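Local coordinates for protein type IV pilus biogenesis factor PilY1 (Pseudomonas aeruginosa, PDB 3HX6) that primes type IV pilus assembly, takes part in adhesion to host cells, and appears to regulate pilus retraction in twitching motility by binding and releasing calcium, at residues V264-Y269 and D291-A296; A223-I228 and W278-I283. The protein carries 3 engineered substitutions. All coordinates share one frame; numbering follows the deposited sequence.

How the contacts relate
Both contacts lie in the beta-propeller part of this C-terminal domain and meet along one strand pair, 267-272 and 276-281, neighbours in an antiparallel four-stranded blade. Their centres are 13 Å apart. Two probable backbone hydrogen bonds join them, from Leu282 N to Asp266 O at 2.8 Å and from Phe280 N to Ala268 O at 2.8 Å. Contact 1 packs the loop segment 291-296 against the calcium site at the start of strand 267-272; contact 2 packs strand 276-281 against strand 223-229 of the preceding blade. The ion belongs to contact 1, yet the side chain of Leu282 in contact 2 is only about 9 Å from it.

Contact 1: V264-Y269 and D291-A296; sequences VADYAY and DPFSRA. With CA (calcium ion), chain C.
The carboxylate of Asp266, a ligand of the calcium ion, lies against the Phe293 ring, with Asp266 OD2 over one face and the two planes inclined by 31°. The closest atoms are Asp266 CG and Phe293 CD2, 3.5 Å apart. The same carboxylate chelates calcium with both oxygens, the ion lying 2.7 Å from Asp266 OD1 and 2.5 Å from Asp266 OD2. Val264 adds its carbonyl, with Val264 O 2.4 Å from the calcium, and water 1 takes another position. Asp258, Asn260 and Asp262 complete seven ligating atoms; the alternating spacing of the five residues resembles an EF-hand loop, here without flanking helices.

Around this shell, Tyr267 meets Phe293 at a steep angle. The ring planes are 82° apart and the closest carbons, Tyr267 CE2 and Phe293 CE2, are separated by 3.7 Å. With Phe293 CG anti to its carbonyl carbon (chi1 -56°), the ring reaches both Asp266 and Tyr267. At Val264, CG2 lies against the aliphatic part of Arg295; the 3.2 Å from Val264 CG2 to Arg295 CD is too short for ordinary packing, so this detail is doubtful. Arg295 NH2 is hydrogen-bonded to Pro67 O.

Second-shell bonds fix the chelating carboxylate: His204 NE2 pairs with Asp266 OD1, and the Asn259 backbone N with OD2. Phe293 is the third residue of a type I turn closed by Ser294 N to Asp291 O at 2.8 Å. A classic beta bulge, in which Asp266 and Tyr267 both face Ala257, starts strand 267-272, which runs between strands 251-257 and 276-281, while segment 291-296 belongs to the loop leading to strand 307-317.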
loop_
_atom_site.group_PDB
_atom_site.type_symbol
_atom_site.label_atom_id
_atom_site.label_comp_id
_atom_site.label_asym_id
_atom_site.label_seq_id
_atom_site.Cartn_x
_atom_site.Cartn_y
_atom_site.Cartn_z
ATOM N N VAL A 264 4.694 -2.396 -24.118
ATOM C CA VAL A 264 4.431 -1.833 -25.436
ATOM C C VAL A 264 3.035 -2.258 -25.865
ATOM O O VAL A 264 2.754 -3.447 -25.953
ATOM C CB VAL A 264 5.445 -2.339 -26.464
ATOM C CG1 VAL A 264 5.174 -1.702 -27.820
ATOM C CG2 VAL A 264 6.848 -2.022 -25.987
ATOM N N ALA A 265 2.167 -1.285 -26.125
ATOM C CA ALA A 265 0.791 -1.563 -26.529
ATOM C C ALA A 265 0.699 -2.342 -27.840
ATOM O O ALA A 265 1.353 -2.001 -28.826
ATOM C CB ALA A 265 0.016 -0.259 -26.643
ATOM N N ASP A 266 -0.136 -3.379 -27.848
ATOM C CA ASP A 266 -0.307 -4.210 -29.034
ATOM C C ASP A 266 -1.633 -3.989 -29.747
ATOM O O ASP A 266 -1.690 -4.038 -30.977
ATOM C CB ASP A 266 -0.166 -5.676 -28.651
ATOM C CG ASP A 266 1.130 -5.953 -27.926
ATOM O OD1 ASP A 266 2.200 -5.639 -28.491
ATOM O OD2 ASP A 266 1.078 -6.482 -26.799
ATOM N N TYR A 267 -2.689 -3.750 -28.974
ATOM C CA TYR A 267 -4.023 -3.499 -29.516
ATOM C C TYR A 267 -4.655 -2.348 -28.752
ATOM O O TYR A 267 -4.208 -1.988 -27.666
ATOM C CB TYR A 267 -4.951 -4.702 -29.316
ATOM C CG TYR A 267 -4.518 -6.005 -29.943
ATOM C CD1 TYR A 267 -4.594 -6.203 -31.320
ATOM C CD2 TYR A 267 -4.079 -7.061 -29.145
ATOM C CE1 TYR A 267 -4.250 -7.425 -31.888
ATOM C CE2 TYR A 267 -3.735 -8.284 -29.699
ATOM C CZ TYR A 267 -3.822 -8.460 -31.067
ATOM O OH TYR A 267 -3.483 -9.672 -31.603
ATOM N N ALA A 268 -5.720 -1.800 -29.317
ATOM C CA ALA A 268 -6.464 -0.734 -28.674
ATOM C C ALA A 268 -7.921 -1.103 -28.893
ATOM O O ALA A 268 -8.285 -1.599 -29.961
ATOM C CB ALA A 268 -6.154 0.623 -29.323
ATOM N N TYR A 269 -8.740 -0.897 -27.871
ATOM C CA TYR A 269 -10.166 -1.180 -27.954
ATOM C C TYR A 269 -10.888 0.110 -27.594
ATOM O O TYR A 269 -10.512 0.792 -26.642
ATOM C CB TYR A 269 -10.579 -2.267 -26.961
ATOM C CG TYR A 269 -10.028 -3.644 -27.251
ATOM C CD1 TYR A 269 -8.737 -4.001 -26.862
ATOM C CD2 TYR A 269 -10.825 -4.612 -27.859
ATOM C CE1 TYR A 269 -8.256 -5.305 -27.060
ATOM C CE2 TYR A 269 -10.356 -5.909 -28.066
ATOM C CZ TYR A 269 -9.074 -6.251 -27.659
ATOM O OH TYR A 269 -8.625 -7.546 -27.819
ATOM N N ASP A 291 6.212 -15.180 -31.432
ATOM C CA ASP A 291 5.987 -14.073 -30.509
ATOM C C ASP A 291 5.624 -12.860 -31.364
ATOM O O ASP A 291 6.421 -11.946 -31.564
ATOM C CB ASP A 291 7.226 -13.818 -29.630
ATOM C CG ASP A 291 8.317 -13.062 -30.345
ATOM O OD1 ASP A 291 8.678 -13.456 -31.471
ATOM O OD2 ASP A 291 8.818 -12.072 -29.768
ATOM N N PRO A 292 4.389 -12.855 -31.887
ATOM C CA PRO A 292 3.795 -11.824 -32.746
ATOM C C PRO A 292 3.855 -10.410 -32.167
ATOM O O PRO A 292 3.643 -9.426 -32.877
ATOM C CB PRO A 292 2.362 -12.317 -32.916
ATOM C CG PRO A 292 2.096 -13.003 -31.614
ATOM C CD PRO A 292 3.355 -13.806 -31.441
ATOM N N PHE A 293 4.150 -10.319 -30.878
ATOM C CA PHE A 293 4.224 -9.033 -30.204
ATOM C C PHE A 293 5.669 -8.600 -30.007
ATOM O O PHE A 293 5.963 -7.729 -29.194
ATOM C CB PHE A 293 3.503 -9.120 -28.860
ATOM C CG PHE A 293 2.073 -9.566 -28.977
ATOM C CD1 PHE A 293 1.622 -10.690 -28.292
ATOM C CD2 PHE A 293 1.180 -8.872 -29.788
ATOM C CE1 PHE A 293 0.300 -11.115 -28.416
ATOM C CE2 PHE A 293 -0.141 -9.290 -29.917
ATOM C CZ PHE A 293 -0.580 -10.414 -29.230
ATOM N N SER A 294 6.565 -9.215 -30.771
ATOM C CA SER A 294 7.982 -8.900 -30.698
ATOM C C SER A 294 8.240 -7.431 -31.012
ATOM O O SER A 294 7.534 -6.820 -31.813
ATOM C CB SER A 294 8.771 -9.768 -31.684
ATOM O OG SER A 294 10.133 -9.390 -31.705
ATOM N N ARG A 295 9.264 -6.877 -30.375
ATOM C CA ARG A 295 9.642 -5.489 -30.589
ATOM C C ARG A 295 10.759 -5.396 -31.624
ATOM O O ARG A 295 11.120 -4.306 -32.068
ATOM C CB ARG A 295 10.132 -4.872 -29.281
ATOM C CG ARG A 295 9.043 -4.583 -28.288
ATOM C CD ARG A 295 9.389 -3.320 -27.527
ATOM N NE ARG A 295 10.170 -3.585 -26.329
ATOM C CZ ARG A 295 10.800 -2.649 -25.627
ATOM N NH1 ARG A 295 10.757 -1.379 -26.006
ATOM N NH2 ARG A 295 11.455 -2.981 -24.530
ATOM N N ALA A 296 11.296 -6.552 -31.995
ATOM C CA ALA A 296 12.399 -6.652 -32.946
ATOM C C ALA A 296 12.347 -5.684 -34.120
ATOM O O ALA A 296 13.351 -5.052 -34.447
ATOM C CB ALA A 296 12.503 -8.085 -33.460
HETATM CA CA CA C . 3.333 -5.771 -26.088
HETATM O O HOH W 1 5.170 -5.772 -27.637
#

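Contact 2: A223-I228 and W278-I283; sequences AALLII and WRFDLI
Leu225 and Phe280 pack two adjacent blades of the beta-propeller together, each residue lying on the third strand of its blade's four-stranded antiparallel sheet. The contact is apolar: the CA atoms of Leu225 and Phe280 are 8.3 Å apart, so the strands meet through side chains.

Leu225 rides over one face of the phenyl ring. Its CB makes a CH-pi contact, 3.9 Å from the centroid of the Phe280 ring and 16° off the ring normal. With CG anti to the backbone N (chi1 -176°), Leu225 CD2 comes near the root of the ring, 3.8 Å from Phe280 CG. That same methyl also makes a looser contact with Leu282.

Two residues on, Ile227 points the same way and extends its chain past Leu282 in the opposite direction. Val308 and Leu239 add to the apolar surroundings of Phe280, and Ala268 to those of Leu225 and Leu282.

Arg279 and Asp281, which alternate with Phe280 along strand 276-281, point to its other side, where they form a salt bridge and Arg279 makes a cation-pi contact with Tyr267. The Ile227 end of the interface closes on two methyls, Ile227 CD1 and Leu282 CD2, 3.9 Å apart.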
loop_
_atom_site.group_PDB
_atom_site.type_symbol
_atom_site.label_atom_id
_atom_site.label_comp_id
_atom_site.label_asym_id
_atom_site.label_seq_id
_atom_site.Cartn_x
_atom_site.Cartn_y
_atom_site.Cartn_z
ATOM N N ALA A 223 -15.680 8.645 -36.795
ATOM C CA ALA A 223 -15.078 8.096 -35.593
ATOM C C ALA A 223 -13.696 7.610 -36.005
ATOM O O ALA A 223 -13.557 6.949 -37.031
ATOM C CB ALA A 223 -15.911 6.939 -35.065
ATOM N N ALA A 224 -12.674 7.944 -35.221
ATOM C CA ALA A 224 -11.318 7.517 -35.546
ATOM C C ALA A 224 -10.410 7.501 -34.328
ATOM O O ALA A 224 -10.567 8.308 -33.417
ATOM C CB ALA A 224 -10.722 8.435 -36.611
ATOM N N LEU A 225 -9.466 6.567 -34.307
ATOM C CA LEU A 225 -8.516 6.497 -33.210
ATOM C C LEU A 225 -7.404 7.462 -33.593
ATOM O O LEU A 225 -6.888 7.411 -34.710
ATOM C CB LEU A 225 -7.930 5.085 -33.062
ATOM C CG LEU A 225 -6.996 4.909 -31.853
ATOM C CD1 LEU A 225 -7.833 4.921 -30.571
ATOM C CD2 LEU A 225 -6.219 3.598 -31.959
ATOM N N LEU A 226 -7.051 8.357 -32.685
ATOM C CA LEU A 226 -5.990 9.299 -32.961
ATOM C C LEU A 226 -4.752 8.839 -32.208
ATOM O O LEU A 226 -4.810 8.547 -31.015
ATOM C CB LEU A 226 -6.383 10.711 -32.513
ATOM C CG LEU A 226 -7.662 11.299 -33.134
ATOM C CD1 LEU A 226 -7.865 12.734 -32.646
ATOM C CD2 LEU A 226 -7.559 11.270 -34.651
ATOM N N ILE A 227 -3.641 8.744 -32.923
ATOM C CA ILE A 227 -2.385 8.350 -32.319
ATOM C C ILE A 227 -1.497 9.565 -32.509
ATOM O O ILE A 227 -0.998 9.835 -33.602
ATOM C CB ILE A 227 -1.807 7.105 -33.002
ATOM C CG1 ILE A 227 -2.765 5.926 -32.782
ATOM C CG2 ILE A 227 -0.430 6.783 -32.430
ATOM C CD1 ILE A 227 -2.319 4.618 -33.410
ATOM N N ILE A 228 -1.340 10.309 -31.423
ATOM C CA ILE A 228 -0.579 11.545 -31.411
ATOM C C ILE A 228 0.799 11.359 -30.791
ATOM O O ILE A 228 0.915 10.889 -29.661
ATOM C CB ILE A 228 -1.359 12.606 -30.613
ATOM C CG1 ILE A 228 -2.798 12.678 -31.147
ATOM C CG2 ILE A 228 -0.661 13.959 -30.705
ATOM C CD1 ILE A 228 -3.747 13.479 -30.280
ATOM N N TRP A 278 -14.806 -1.097 -31.218
ATOM C CA TRP A 278 -13.751 -1.348 -32.188
ATOM C C TRP A 278 -12.446 -1.833 -31.589
ATOM O O TRP A 278 -12.131 -1.527 -30.446
ATOM C CB TRP A 278 -13.432 -0.067 -32.967
ATOM C CG TRP A 278 -14.603 0.566 -33.634
ATOM C CD1 TRP A 278 -15.353 1.606 -33.166
ATOM C CD2 TRP A 278 -15.172 0.189 -34.890
ATOM N NE1 TRP A 278 -16.360 1.905 -34.060
ATOM C CE2 TRP A 278 -16.272 1.049 -35.127
ATOM C CE3 TRP A 278 -14.859 -0.794 -35.843
ATOM C CZ2 TRP A 278 -17.063 0.955 -36.279
ATOM C CZ3 TRP A 278 -15.646 -0.887 -36.994
ATOM C CH2 TRP A 278 -16.736 -0.015 -37.200
ATOM N N ARG A 279 -11.700 -2.613 -32.366
ATOM C CA ARG A 279 -10.376 -3.024 -31.937
ATOM C C ARG A 279 -9.465 -2.543 -33.053
ATOM O O ARG A 279 -9.860 -2.511 -34.227
ATOM C CB ARG A 279 -10.215 -4.533 -31.776
ATOM C CG ARG A 279 -8.944 -4.853 -30.973
ATOM C CD ARG A 279 -8.595 -6.332 -30.946
ATOM N NE ARG A 279 -8.000 -6.780 -32.199
ATOM C CZ ARG A 279 -7.628 -8.034 -32.433
ATOM N NH1 ARG A 279 -7.793 -8.962 -31.497
ATOM N NH2 ARG A 279 -7.079 -8.361 -33.595
ATOM N N PHE A 280 -8.254 -2.157 -32.681
ATOM C CA PHE A 280 -7.274 -1.667 -33.630
ATOM C C PHE A 280 -6.002 -2.462 -33.398
ATOM O O PHE A 280 -5.622 -2.704 -32.255
ATOM C CB PHE A 280 -7.001 -0.180 -33.378
ATOM C CG PHE A 280 -8.231 0.695 -33.463
ATOM C CD1 PHE A 280 -8.540 1.370 -34.636
ATOM C CD2 PHE A 280 -9.080 0.836 -32.362
ATOM C CE1 PHE A 280 -9.679 2.182 -34.721
ATOM C CE2 PHE A 280 -10.223 1.642 -32.431
ATOM C CZ PHE A 280 -10.523 2.317 -33.616
ATOM N N ASP A 281 -5.366 -2.891 -34.482
ATOM C CA ASP A 281 -4.120 -3.634 -34.391
ATOM C C ASP A 281 -3.013 -2.594 -34.389
ATOM O O ASP A 281 -2.874 -1.833 -35.349
ATOM C CB ASP A 281 -3.934 -4.548 -35.605
ATOM C CG ASP A 281 -4.889 -5.735 -35.611
ATOM O OD1 ASP A 281 -4.895 -6.477 -36.617
ATOM O OD2 ASP A 281 -5.628 -5.930 -34.622
ATOM N N LEU A 282 -2.238 -2.547 -33.310
ATOM C CA LEU A 282 -1.146 -1.594 -33.227
ATOM C C LEU A 282 0.171 -2.348 -33.364
ATOM O O LEU A 282 1.127 -2.090 -32.639
ATOM C CB LEU A 282 -1.197 -0.814 -31.902
ATOM C CG LEU A 282 -2.507 -0.054 -31.626
ATOM C CD1 LEU A 282 -2.363 0.791 -30.350
ATOM C CD2 LEU A 282 -2.865 0.838 -32.825
ATOM N N ILE A 283 0.191 -3.296 -34.298
ATOM C CA ILE A 283 1.378 -4.102 -34.597
ATOM C C ILE A 283 1.531 -4.172 -36.118
ATOM O O ILE A 283 0.594 -3.861 -36.855
ATOM C CB ILE A 283 1.258 -5.544 -34.045
ATOM C CG1 ILE A 283 -0.036 -6.183 -34.549
ATOM C CG2 ILE A 283 1.316 -5.530 -32.520
ATOM C CD1 ILE A 283 -0.172 -7.645 -34.195
#